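PDB 3N8H: pantothenate synthetase from Francisella tularensis subsp. tularensis, which probably catalyses the ATP-dependent condensation of pantoate with beta-alanine to pantothenate through a pantoyl-adenylate intermediate. Local coordinates for residues 144-150 with 170-176; 188-194 with 249-253; 209-214 with 256-262. One frame throughout, in Å; residues are numbered along the deposited sequence. Where two conformers were deposited one is given.

Contact 1 (144-150 with 170-176); sequences PNNLYLG and NTKIIVC. With AMP (adenosine monophosphate), chain D.
Strands 146-150 and 172-176 pair in parallel at the edge of the six-stranded sheet, where 172-176 is an outermost strand and 146-150 has strand 26-31 as its other neighbour. Five bridges in unbroken register, Asn146 with Lys172 through Gly150 with Cys176, establish the pairing. Its ladder starts with Lys172 N to Asn145 O and ends with Cys176 N to Leu149 O; the middle rung, Ile174 N to Leu147 O at 2.8 Å, is almost straight (176°). Just ahead of the strands the hydroxyl Thr171 OG1 donates to Pro144 O at 2.7 Å, standing 31° out of that carbonyl's plane.

On the face carrying Asn146, Tyr148 and Ile174, the isoleucine runs alongside the tyrosine. Its CD1 lies over one ring face, 4.1 Å from the Tyr148 ring centroid, a CH-pi contact, while Cys176 SG sits at the ring edge. The same Ile174 CD1 reaches Asn146 CB at 3.7 Å. Bends at chi3 and chi4 curl the Lys172 chain back, bringing NZ within 3.0 Å of Asn146 OD1; Asn50 engages the amide's other end, ND2, and Glu49 and Asn50 hold Tyr148 OH.

Helix 154-166 connects the two strands in a beta-alpha-beta unit of the Rossmann-like HUP fold and packs on the other face, touching Leu147, Leu149, Ile173 and Val175. There Leu147 CD2 meets Ile173 CG1 at 4.1 Å, and Leu149 CD1 meets Ile173 CG2 at 4.0 Å.

At the C-terminal end of its strand, Gly150 N donates to the AMP ribose: 2.9 Å to O3', with only a weak bond to O2'. Gly150 CA lies close against AMP N3, in direct contact with the adenine at the end of the strand.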
loop_
_atom_site.group_PDB
_atom_site.type_symbol
_atom_site.label_atom_id
_atom_site.label_comp_id
_atom_site.label_asym_id
_atom_site.label_seq_id
_atom_site.Cartn_x
_atom_site.Cartn_y
_atom_site.Cartn_z
ATOM N N PRO A 144 13.236 -9.388 2.822
ATOM C CA PRO A 144 14.690 -9.437 2.849
ATOM C C PRO A 144 15.241 -8.516 3.920
ATOM O O PRO A 144 14.545 -7.618 4.396
ATOM C CB PRO A 144 15.075 -8.902 1.462
ATOM C CG PRO A 144 13.973 -7.911 1.162
ATOM C CD PRO A 144 12.726 -8.533 1.734
ATOM N N ASN A 145 16.506 -8.733 4.261
ATOM C CA ASN A 145 17.247 -7.839 5.133
ATOM C C ASN A 145 17.789 -6.645 4.357
ATOM O O ASN A 145 17.818 -5.513 4.878
ATOM C CB ASN A 145 18.415 -8.587 5.773
ATOM C CG ASN A 145 17.962 -9.728 6.646
ATOM O OD1 ASN A 145 18.163 -10.906 6.317
ATOM N ND2 ASN A 145 17.346 -9.392 7.773
ATOM N N ASN A 146 18.223 -6.911 3.118
ATOM C CA ASN A 146 18.858 -5.901 2.276
ATOM C C ASN A 146 18.288 -5.827 0.865
ATOM O O ASN A 146 18.153 -6.842 0.180
ATOM C CB ASN A 146 20.365 -6.130 2.186
ATOM C CG ASN A 146 21.053 -5.992 3.539
ATOM O OD1 ASN A 146 20.991 -4.948 4.182
ATOM N ND2 ASN A 146 21.700 -7.051 3.969
ATOM N N LEU A 147 17.976 -4.608 0.437
ATOM C CA LEU A 147 17.428 -4.372 -0.902
ATOM C C LEU A 147 18.437 -3.589 -1.745
ATOM O O LEU A 147 18.915 -2.549 -1.317
ATOM C CB LEU A 147 16.121 -3.562 -0.819
ATOM C CG LEU A 147 15.429 -3.230 -2.154
ATOM C CD1 LEU A 147 15.090 -4.500 -2.916
ATOM C CD2 LEU A 147 14.153 -2.333 -1.953
ATOM N N TYR A 148 18.722 -4.075 -2.953
ATOM C CA TYR A 148 19.722 -3.444 -3.837
ATOM C C TYR A 148 19.042 -2.788 -5.043
ATOM O O TYR A 148 18.276 -3.436 -5.760
ATOM C CB TYR A 148 20.810 -4.479 -4.254
ATOM C CG TYR A 148 21.523 -4.983 -3.016
ATOM C CD1 TYR A 148 22.699 -4.402 -2.585
ATOM C CD2 TYR A 148 20.949 -5.949 -2.224
ATOM C CE1 TYR A 148 23.317 -4.802 -1.402
ATOM C CE2 TYR A 148 21.553 -6.362 -1.055
ATOM C CZ TYR A 148 22.727 -5.787 -0.641
ATOM O OH TYR A 148 23.310 -6.233 0.539
ATOM N N LEU A 149 19.306 -1.486 -5.213
ATOM C CA LEU A 149 18.683 -0.657 -6.234
ATOM C C LEU A 149 19.762 0.133 -6.970
ATOM O O LEU A 149 20.772 0.517 -6.369
ATOM C CB LEU A 149 17.681 0.334 -5.604
ATOM C CG LEU A 149 16.464 -0.171 -4.813
ATOM C CD1 LEU A 149 15.673 1.005 -4.260
ATOM C CD2 LEU A 149 15.570 -1.052 -5.696
ATOM N N GLY A 150 19.546 0.382 -8.264
ATOM C CA GLY A 150 20.484 1.160 -9.047
ATOM C C GLY A 150 20.176 2.657 -8.949
ATOM O O GLY A 150 19.019 3.089 -8.991
ATOM N N ASN A 170 11.207 -3.544 7.562
ATOM C CA ASN A 170 12.549 -3.543 8.153
ATOM C C ASN A 170 13.575 -4.122 7.188
ATOM O O ASN A 170 13.989 -5.275 7.294
ATOM C CB ASN A 170 12.569 -4.264 9.510
ATOM C CG ASN A 170 13.799 -3.926 10.326
ATOM O OD1 ASN A 170 14.823 -3.521 9.779
ATOM N ND2 ASN A 170 13.703 -4.083 11.646
ATOM N N THR A 171 13.940 -3.303 6.214
ATOM C CA THR A 171 14.828 -3.686 5.141
ATOM C C THR A 171 15.761 -2.504 4.907
ATOM O O THR A 171 15.315 -1.364 4.855
ATOM C CB THR A 171 14.033 -3.976 3.850
ATOM O OG1 THR A 171 13.313 -5.209 3.999
ATOM C CG2 THR A 171 14.968 -4.091 2.666
ATOM N N LYS A 172 17.056 -2.767 4.802
ATOM C CA LYS A 172 17.991 -1.709 4.477
ATOM C C LYS A 172 18.030 -1.551 2.956
ATOM O O LYS A 172 17.906 -2.533 2.217
ATOM C CB LYS A 172 19.380 -2.028 5.031
ATOM C CG LYS A 172 20.415 -0.972 4.736
ATOM C CD LYS A 172 21.480 -0.908 5.828
ATOM C CE LYS A 172 22.818 -1.465 5.354
ATOM N NZ LYS A 172 22.895 -2.955 5.442
ATOM N N ILE A 173 18.172 -0.317 2.490
ATOM C CA ILE A 173 18.300 -0.063 1.050
ATOM C C ILE A 173 19.727 0.336 0.681
ATOM O O ILE A 173 20.262 1.300 1.215
ATOM C CB ILE A 173 17.306 0.997 0.583
ATOM C CG1 ILE A 173 15.899 0.398 0.619
ATOM C CG2 ILE A 173 17.641 1.498 -0.839
ATOM C CD1 ILE A 173 14.825 1.399 0.832
ATOM N N ILE A 174 20.323 -0.429 -0.232
ATOM C CA ILE A 174 21.667 -0.186 -0.741
ATOM C C ILE A 174 21.582 0.343 -2.191
ATOM O O ILE A 174 21.128 -0.366 -3.083
ATOM C CB ILE A 174 22.504 -1.487 -0.732
ATOM C CG1 ILE A 174 22.554 -2.097 0.681
ATOM C CG2 ILE A 174 23.925 -1.203 -1.218
ATOM C CD1 ILE A 174 21.242 -2.739 1.128
ATOM N N VAL A 175 21.993 1.593 -2.410
ATOM C CA VAL A 175 22.002 2.185 -3.755
ATOM C C VAL A 175 23.345 1.947 -4.447
ATOM O O VAL A 175 24.398 2.136 -3.839
ATOM C CB VAL A 175 21.723 3.704 -3.692
ATOM C CG1 VAL A 175 21.579 4.281 -5.093
ATOM C CG2 VAL A 175 20.464 3.946 -2.879
ATOM N N CYS A 176 23.304 1.563 -5.720
ATOM C CA CYS A 176 24.493 1.124 -6.436
ATOM C C CYS A 176 24.745 1.962 -7.690
ATOM O O CYS A 176 23.797 2.350 -8.354
ATOM C CB CYS A 176 24.338 -0.356 -6.821
ATOM S SG CYS A 176 24.114 -1.474 -5.390
HETATM P P AMP D . 15.003 -2.915 -14.316
HETATM O O1P AMP D . 15.188 -4.411 -14.552
HETATM O O2P AMP D . 15.471 -2.005 -15.411
HETATM O O3P AMP D . 13.651 -2.565 -13.810
HETATM O "O5'" AMP D . 16.117 -2.601 -13.178
HETATM C "C5'" AMP D . 16.287 -3.422 -12.023
HETATM C "C4'" AMP D . 17.273 -2.787 -11.074
HETATM O "O4'" AMP D . 18.566 -2.665 -11.747
HETATM C "C3'" AMP D . 16.881 -1.373 -10.609
HETATM O "O3'" AMP D . 17.331 -1.164 -9.259
HETATM C "C2'" AMP D . 17.682 -0.492 -11.560
HETATM O "O2'" AMP D . 17.925 0.836 -11.124
HETATM C "C1'" AMP D . 18.967 -1.303 -11.708
HETATM N N9 AMP D . 19.732 -0.930 -12.903
HETATM C C8 AMP D . 19.246 -0.845 -14.163
HETATM N N7 AMP D . 20.219 -0.433 -15.022
HETATM C C5 AMP D . 21.344 -0.222 -14.293
HETATM C C6 AMP D . 22.725 0.219 -14.584
HETATM N N6 AMP D . 23.067 0.534 -15.843
HETATM N N1 AMP D . 23.611 0.303 -13.574
HETATM C C2 AMP D . 23.229 0.005 -12.309
HETATM N N3 AMP D . 21.991 -0.411 -11.967
HETATM C C4 AMP D . 21.016 -0.548 -12.902
HETATM O O HOH W 1 14.195 -8.031 7.342
HETATM O O HOH W 2 16.556 -6.434 8.593
#

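Contact 2 (188-194 with 249-253); sequences SSRNKNL and KVRLI. With PRO (proline), chain C.
Val250 projects from its strand into the 3-10 turn 189-193, its two methyl branches dividing the work. CG1, anti to the backbone N (chi1 179°), lies 3.4 Å from Arg190 O and touches Leu194 CD2; CG2 rests 3.7 Å from Asn193 CB. The Leu194 and Val250 side chains cross at about a right angle, as do Asn191 and Leu252, where Asn191 OD1 lies 3.3 Å from Leu252 CD2 and almost as near its CD1.

No direct hydrogen bond joins the segments, although one water links Ser188 OG with Ile253 N. Arg190 runs out from CG to NE in extended form, its CD passing 3.5 Å from Arg251 O. Its guanidinium then meets the bound proline edge-on: NH1 and NH2 each donate to proline O at 2.9 Å, both at 145°, so one oxygen is gripped twice. Asp69 forms a salt bridge with NH2, giving the group a second anchor.

The turn, probably part of the ATP site, leads into helix 196-210. Strand 250-257 is an outer strand of the three-stranded antiparallel sheet; beside it, strand 240-247 bonds to Leu252 through Phe245 and packs against Arg251 through Ala244 and Tyr246.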
loop_
_atom_site.group_PDB
_atom_site.type_symbol
_atom_site.label_atom_id
_atom_site.label_comp_id
_atom_site.label_asym_id
_atom_site.label_seq_id
_atom_site.Cartn_x
_atom_site.Cartn_y
_atom_site.Cartn_z
ATOM N N SER A 188 21.076 -0.735 -20.023
ATOM C CA SER A 188 19.625 -0.826 -19.822
ATOM C C SER A 188 19.050 -1.962 -20.675
ATOM O O SER A 188 19.526 -2.186 -21.787
ATOM C CB SER A 188 18.972 0.492 -20.229
ATOM O OG SER A 188 17.742 0.677 -19.557
ATOM N N SER A 189 18.027 -2.655 -20.172
ATOM C CA SER A 189 17.426 -3.776 -20.903
ATOM C C SER A 189 16.849 -3.347 -22.252
ATOM O O SER A 189 16.982 -4.059 -23.244
ATOM C CB SER A 189 16.348 -4.488 -20.064
ATOM O OG SER A 189 16.923 -5.051 -18.891
ATOM N N ARG A 190 16.204 -2.182 -22.281
ATOM C CA ARG A 190 15.625 -1.669 -23.517
ATOM C C ARG A 190 16.692 -1.419 -24.596
ATOM O O ARG A 190 16.369 -1.354 -25.793
ATOM C CB ARG A 190 14.798 -0.398 -23.248
ATOM C CG ARG A 190 13.401 -0.668 -22.663
ATOM C CD ARG A 190 12.629 0.660 -22.452
ATOM N NE ARG A 190 11.374 0.481 -21.720
ATOM C CZ ARG A 190 11.283 0.482 -20.390
ATOM N NH1 ARG A 190 12.369 0.662 -19.651
ATOM N NH2 ARG A 190 10.110 0.309 -19.793
ATOM N N ASN A 191 17.955 -1.286 -24.178
ATOM C CA ASN A 191 19.059 -1.151 -25.128
ATOM C C ASN A 191 19.065 -2.316 -26.125
ATOM O O ASN A 191 19.588 -2.184 -27.238
ATOM C CB ASN A 191 20.435 -1.136 -24.420
ATOM C CG ASN A 191 20.741 0.177 -23.698
ATOM O OD1 ASN A 191 19.883 1.050 -23.558
ATOM N ND2 ASN A 191 21.982 0.308 -23.229
ATOM N N LYS A 192 18.539 -3.473 -25.707
ATOM C CA LYS A 192 18.569 -4.654 -26.581
ATOM C C LYS A 192 17.652 -4.446 -27.786
ATOM O O LYS A 192 17.733 -5.177 -28.764
ATOM C CB LYS A 192 18.200 -5.939 -25.825
ATOM C CG LYS A 192 19.218 -6.327 -24.748
ATOM C CD LYS A 192 18.557 -6.950 -23.527
ATOM C CE LYS A 192 19.457 -6.836 -22.298
ATOM N NZ LYS A 192 19.753 -8.169 -21.732
ATOM N N ASN A 193 16.789 -3.436 -27.698
ATOM C CA ASN A 193 15.867 -3.113 -28.778
ATOM C C ASN A 193 16.458 -2.115 -29.766
ATOM O O ASN A 193 15.858 -1.832 -30.800
ATOM C CB ASN A 193 14.533 -2.605 -28.217
ATOM C CG ASN A 193 13.675 -3.733 -27.657
ATOM O OD1 ASN A 193 13.933 -4.915 -27.925
ATOM N ND2 ASN A 193 12.662 -3.380 -26.870
ATOM N N LEU A 194 17.647 -1.602 -29.453
ATOM C CA LEU A 194 18.323 -0.663 -30.351
ATOM C C LEU A 194 18.979 -1.371 -31.526
ATOM O O LEU A 194 19.693 -2.367 -31.344
ATOM C CB LEU A 194 19.409 0.106 -29.612
ATOM C CG LEU A 194 19.032 0.997 -28.433
ATOM C CD1 LEU A 194 20.336 1.425 -27.711
ATOM C CD2 LEU A 194 18.217 2.200 -28.914
ATOM N N LYS A 249 11.792 3.922 -31.169
ATOM C CA LYS A 249 10.736 3.640 -30.188
ATOM C C LYS A 249 11.288 3.274 -28.822
ATOM O O LYS A 249 10.537 2.865 -27.923
ATOM C CB LYS A 249 9.831 2.499 -30.662
ATOM C CG LYS A 249 8.732 2.912 -31.627
ATOM C CD LYS A 249 9.155 2.751 -33.071
ATOM C CE LYS A 249 8.002 3.104 -34.010
ATOM N NZ LYS A 249 8.303 2.812 -35.446
ATOM N N VAL A 250 12.600 3.428 -28.658
ATOM C CA VAL A 250 13.264 2.988 -27.436
ATOM C C VAL A 250 13.463 4.171 -26.514
ATOM O O VAL A 250 14.130 5.135 -26.880
ATOM C CB VAL A 250 14.641 2.290 -27.731
ATOM C CG1 VAL A 250 15.336 1.855 -26.419
ATOM C CG2 VAL A 250 14.441 1.110 -28.645
ATOM N N ARG A 251 12.888 4.098 -25.312
ATOM C CA ARG A 251 12.984 5.219 -24.391
ATOM C C ARG A 251 14.041 4.918 -23.327
ATOM O O ARG A 251 13.899 3.958 -22.575
ATOM C CB ARG A 251 11.634 5.514 -23.734
ATOM C CG ARG A 251 11.575 6.826 -22.951
ATOM C CD ARG A 251 10.241 6.944 -22.170
ATOM N NE ARG A 251 10.239 8.164 -21.384
ATOM C CZ ARG A 251 10.728 8.256 -20.145
ATOM N NH1 ARG A 251 11.204 7.185 -19.549
ATOM N NH2 ARG A 251 10.718 9.417 -19.503
ATOM N N LEU A 252 15.095 5.731 -23.290
ATOM C CA LEU A 252 16.177 5.587 -22.301
ATOM C C LEU A 252 16.273 6.789 -21.358
ATOM O O LEU A 252 15.936 7.907 -21.751
ATOM C CB LEU A 252 17.513 5.434 -23.014
ATOM C CG LEU A 252 17.605 4.239 -23.970
ATOM C CD1 LEU A 252 19.012 4.164 -24.533
ATOM C CD2 LEU A 252 17.180 2.929 -23.262
ATOM N N ILE A 253 16.736 6.549 -20.120
ATOM C CA ILE A 253 16.886 7.607 -19.128
ATOM C C ILE A 253 18.263 7.527 -18.509
ATOM O O ILE A 253 18.954 6.490 -18.592
ATOM C CB ILE A 253 15.806 7.547 -17.995
ATOM C CG1 ILE A 253 16.199 6.579 -16.853
ATOM C CG2 ILE A 253 14.437 7.206 -18.567
ATOM C CD1 ILE A 253 15.162 6.470 -15.730
HETATM N N PRO C . 12.811 0.000 -15.189
HETATM C CA PRO C . 11.404 0.057 -14.802
HETATM C C PRO C . 10.525 0.312 -16.027
HETATM O O PRO C . 11.059 0.597 -17.106
HETATM C CB PRO C . 11.362 1.253 -13.850
HETATM C CG PRO C . 12.720 1.270 -13.229
HETATM C CD PRO C . 13.672 0.798 -14.299
HETATM O O HOH W 3 16.253 3.555 -19.038
#

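Contact 3 (209-214 with 256-262); sequences LRQDDF and FLKETGP
The exit from helix 196-210 meets the end of strand 250-257 and the turn that follows it, in the part of the chain that holds the three-stranded antiparallel sheet. Apolar contacts and one two-pronged polar grip join them.

Phe214 and Phe256 form the aromatic centre. Their rings are inclined at 48° with centroids 5.7 Å apart, an oblique pairing that is neither stacked nor edge-to-face. Phe214 CZ comes 3.5 Å from Phe256 CE1, near the plane of the Phe256 ring and at its edge. With chi1 at 39°, the Phe256 ring sits between its own backbone N and carbonyl carbon, and there it meets Phe214 at its edge and takes Pro262 CD over the centre of one face. On the helix side, Leu209 CB approaches Pro262 CG at 4.0 Å.

Arg210, extended from CG to NE, crosses Pro262 and presents its guanidinium side-on to Pro262 O. NE and NH2 both donate to this oxygen at 3.1 Å, but from different directions: NH2 lies in the carbonyl plane, whereas NE stands 41° out of it. The third nitrogen, NH1, bonds to Pro182 O.

Phe214 N donates to Asp212 OD2 at 2.8 Å in an Asx turn, tying down the loop from which the ring projects. Next to it the Lys258 chain slides past Phe214 in the opposite direction, its CE reaching Asp213 O at 3.2 Å.

Around this junction, helix 217-225 packs on Leu209 and Phe214 through Ile224 and Leu220, while Ile241 and Leu243 of the adjacent strand 240-247 lie against Phe256.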
loop_
_atom_site.group_PDB
_atom_site.type_symbol
_atom_site.label_atom_id
_atom_site.label_comp_id
_atom_site.label_asym_id
_atom_site.label_seq_id
_atom_site.Cartn_x
_atom_site.Cartn_y
_atom_site.Cartn_z
ATOM N N LEU A 209 27.331 14.716 -24.325
ATOM C CA LEU A 209 27.151 14.939 -22.902
ATOM C C LEU A 209 28.494 15.092 -22.190
ATOM O O LEU A 209 28.662 15.972 -21.358
ATOM C CB LEU A 209 26.318 13.807 -22.283
ATOM C CG LEU A 209 24.824 13.795 -22.678
ATOM C CD1 LEU A 209 24.124 12.490 -22.230
ATOM C CD2 LEU A 209 24.099 15.053 -22.150
ATOM N N ARG A 210 29.454 14.239 -22.535
ATOM C CA ARG A 210 30.775 14.259 -21.890
ATOM C C ARG A 210 31.560 15.551 -22.087
ATOM O O ARG A 210 32.374 15.912 -21.247
ATOM C CB ARG A 210 31.612 13.072 -22.354
ATOM C CG ARG A 210 31.362 11.876 -21.500
ATOM C CD ARG A 210 32.319 10.748 -21.790
ATOM N NE ARG A 210 32.080 9.687 -20.820
ATOM C CZ ARG A 210 32.496 8.438 -20.955
ATOM N NH1 ARG A 210 33.194 8.080 -22.026
ATOM N NH2 ARG A 210 32.216 7.555 -20.007
ATOM N N GLN A 211 31.321 16.230 -23.202
ATOM C CA GLN A 211 31.935 17.525 -23.472
ATOM C C GLN A 211 31.141 18.730 -22.953
ATOM O O GLN A 211 31.542 19.865 -23.176
ATOM C CB GLN A 211 32.125 17.705 -24.983
ATOM C CG GLN A 211 32.860 16.568 -25.662
ATOM C CD GLN A 211 32.878 16.722 -27.169
ATOM O OE1 GLN A 211 32.106 17.499 -27.732
ATOM N NE2 GLN A 211 33.761 15.981 -27.831
ATOM N N ASP A 212 30.010 18.509 -22.292
ATOM C CA ASP A 212 29.131 19.632 -21.963
ATOM C C ASP A 212 29.289 20.108 -20.535
ATOM O O ASP A 212 29.646 19.325 -19.658
ATOM C CB ASP A 212 27.659 19.290 -22.217
ATOM C CG ASP A 212 26.891 20.466 -22.781
ATOM O OD1 ASP A 212 26.978 20.681 -24.005
ATOM O OD2 ASP A 212 26.226 21.189 -22.006
ATOM N N ASP A 213 29.021 21.398 -20.310
ATOM C CA ASP A 213 29.040 21.955 -18.965
ATOM C C ASP A 213 27.627 22.191 -18.444
ATOM O O ASP A 213 27.437 22.519 -17.271
ATOM C CB ASP A 213 29.892 23.235 -18.875
ATOM C CG ASP A 213 29.366 24.370 -19.746
ATOM O OD1 ASP A 213 28.199 24.319 -20.185
ATOM O OD2 ASP A 213 30.139 25.325 -19.991
ATOM N N PHE A 214 26.640 22.004 -19.317
ATOM C CA PHE A 214 25.242 22.047 -18.902
ATOM C C PHE A 214 24.829 23.468 -18.493
ATOM O O PHE A 214 23.854 23.658 -17.780
ATOM C CB PHE A 214 25.007 21.073 -17.750
ATOM C CG PHE A 214 25.409 19.654 -18.078
ATOM C CD1 PHE A 214 24.607 18.866 -18.892
ATOM C CD2 PHE A 214 26.610 19.134 -17.623
ATOM C CE1 PHE A 214 24.975 17.574 -19.221
ATOM C CE2 PHE A 214 26.988 17.831 -17.952
ATOM C CZ PHE A 214 26.168 17.057 -18.759
ATOM N N PHE A 256 23.134 11.896 -13.585
ATOM C CA PHE A 256 24.515 11.920 -13.085
ATOM C C PHE A 256 24.770 13.278 -12.436
ATOM O O PHE A 256 24.023 14.231 -12.678
ATOM C CB PHE A 256 25.516 11.675 -14.240
ATOM C CG PHE A 256 25.127 12.355 -15.544
ATOM C CD1 PHE A 256 25.291 13.720 -15.704
ATOM C CD2 PHE A 256 24.578 11.625 -16.598
ATOM C CE1 PHE A 256 24.937 14.357 -16.903
ATOM C CE2 PHE A 256 24.206 12.254 -17.797
ATOM C CZ PHE A 256 24.391 13.635 -17.940
ATOM N N LEU A 257 25.811 13.367 -11.607
ATOM C CA LEU A 257 26.240 14.645 -11.034
ATOM C C LEU A 257 26.640 15.609 -12.146
ATOM O O LEU A 257 27.286 15.208 -13.100
ATOM C CB LEU A 257 27.429 14.431 -10.107
ATOM C CG LEU A 257 27.164 13.639 -8.828
ATOM C CD1 LEU A 257 28.470 13.293 -8.133
ATOM C CD2 LEU A 257 26.270 14.446 -7.903
ATOM N N LYS A 258 26.242 16.877 -12.025
ATOM C CA LYS A 258 26.567 17.891 -13.032
ATOM C C LYS A 258 28.071 18.098 -13.160
ATOM O O LYS A 258 28.588 18.261 -14.260
ATOM C CB LYS A 258 25.846 19.211 -12.713
ATOM C CG LYS A 258 26.133 20.370 -13.684
ATOM C CD LYS A 258 27.368 21.169 -13.266
ATOM C CE LYS A 258 27.515 22.471 -14.053
ATOM N NZ LYS A 258 26.402 23.430 -13.780
ATOM N N GLU A 259 28.767 18.078 -12.025
ATOM C CA GLU A 259 30.215 18.281 -11.982
ATOM C C GLU A 259 30.993 17.189 -12.723
ATOM O O GLU A 259 32.064 17.446 -13.292
ATOM C CB GLU A 259 30.688 18.361 -10.522
ATOM C CG GLU A 259 32.157 17.984 -10.291
ATOM C CD GLU A 259 33.144 19.075 -10.708
ATOM O OE1 GLU A 259 32.710 20.221 -10.967
ATOM O OE2 GLU A 259 34.362 18.785 -10.766
ATOM N N THR A 260 30.467 15.964 -12.712
ATOM C CA THR A 260 31.179 14.830 -13.310
ATOM C C THR A 260 30.704 14.463 -14.717
ATOM O O THR A 260 31.499 14.038 -15.556
ATOM C CB THR A 260 31.100 13.567 -12.422
ATOM O OG1 THR A 260 29.753 13.078 -12.383
ATOM C CG2 THR A 260 31.571 13.880 -11.011
ATOM N N GLY A 261 29.411 14.614 -14.979
ATOM C CA GLY A 261 28.864 14.132 -16.237
ATOM C C GLY A 261 28.798 12.606 -16.181
ATOM O O GLY A 261 28.988 12.013 -15.102
ATOM N N PRO A 262 28.502 11.955 -17.321
ATOM C CA PRO A 262 28.372 10.492 -17.298
ATOM C C PRO A 262 29.738 9.829 -17.452
ATOM O O PRO A 262 30.034 9.217 -18.474
ATOM C CB PRO A 262 27.458 10.197 -18.504
ATOM C CG PRO A 262 27.749 11.303 -19.465
ATOM C CD PRO A 262 28.113 12.528 -18.628
#

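Contact 1 belongs to the parallel sheet, whereas contacts 2 and 3 both use strand 250-257, at its beginning and end, with their centres 21 Å apart. The helix 196-210 starts just after the 188-194 turn and finishes in 209-214, so it spans the interval between them. Contact 3 is mostly buried; contacts 1 and 2 are partly buried, and each reaches a bound ligand. Their chemistry follows suit: a regular backbone ladder in contact 1, van der Waals packing without direct hydrogen bonds in contact 2, and aromatic packing plus an arginine-carbonyl grip in contact 3. AMP is met by a backbone N-H, proline by a guanidinium.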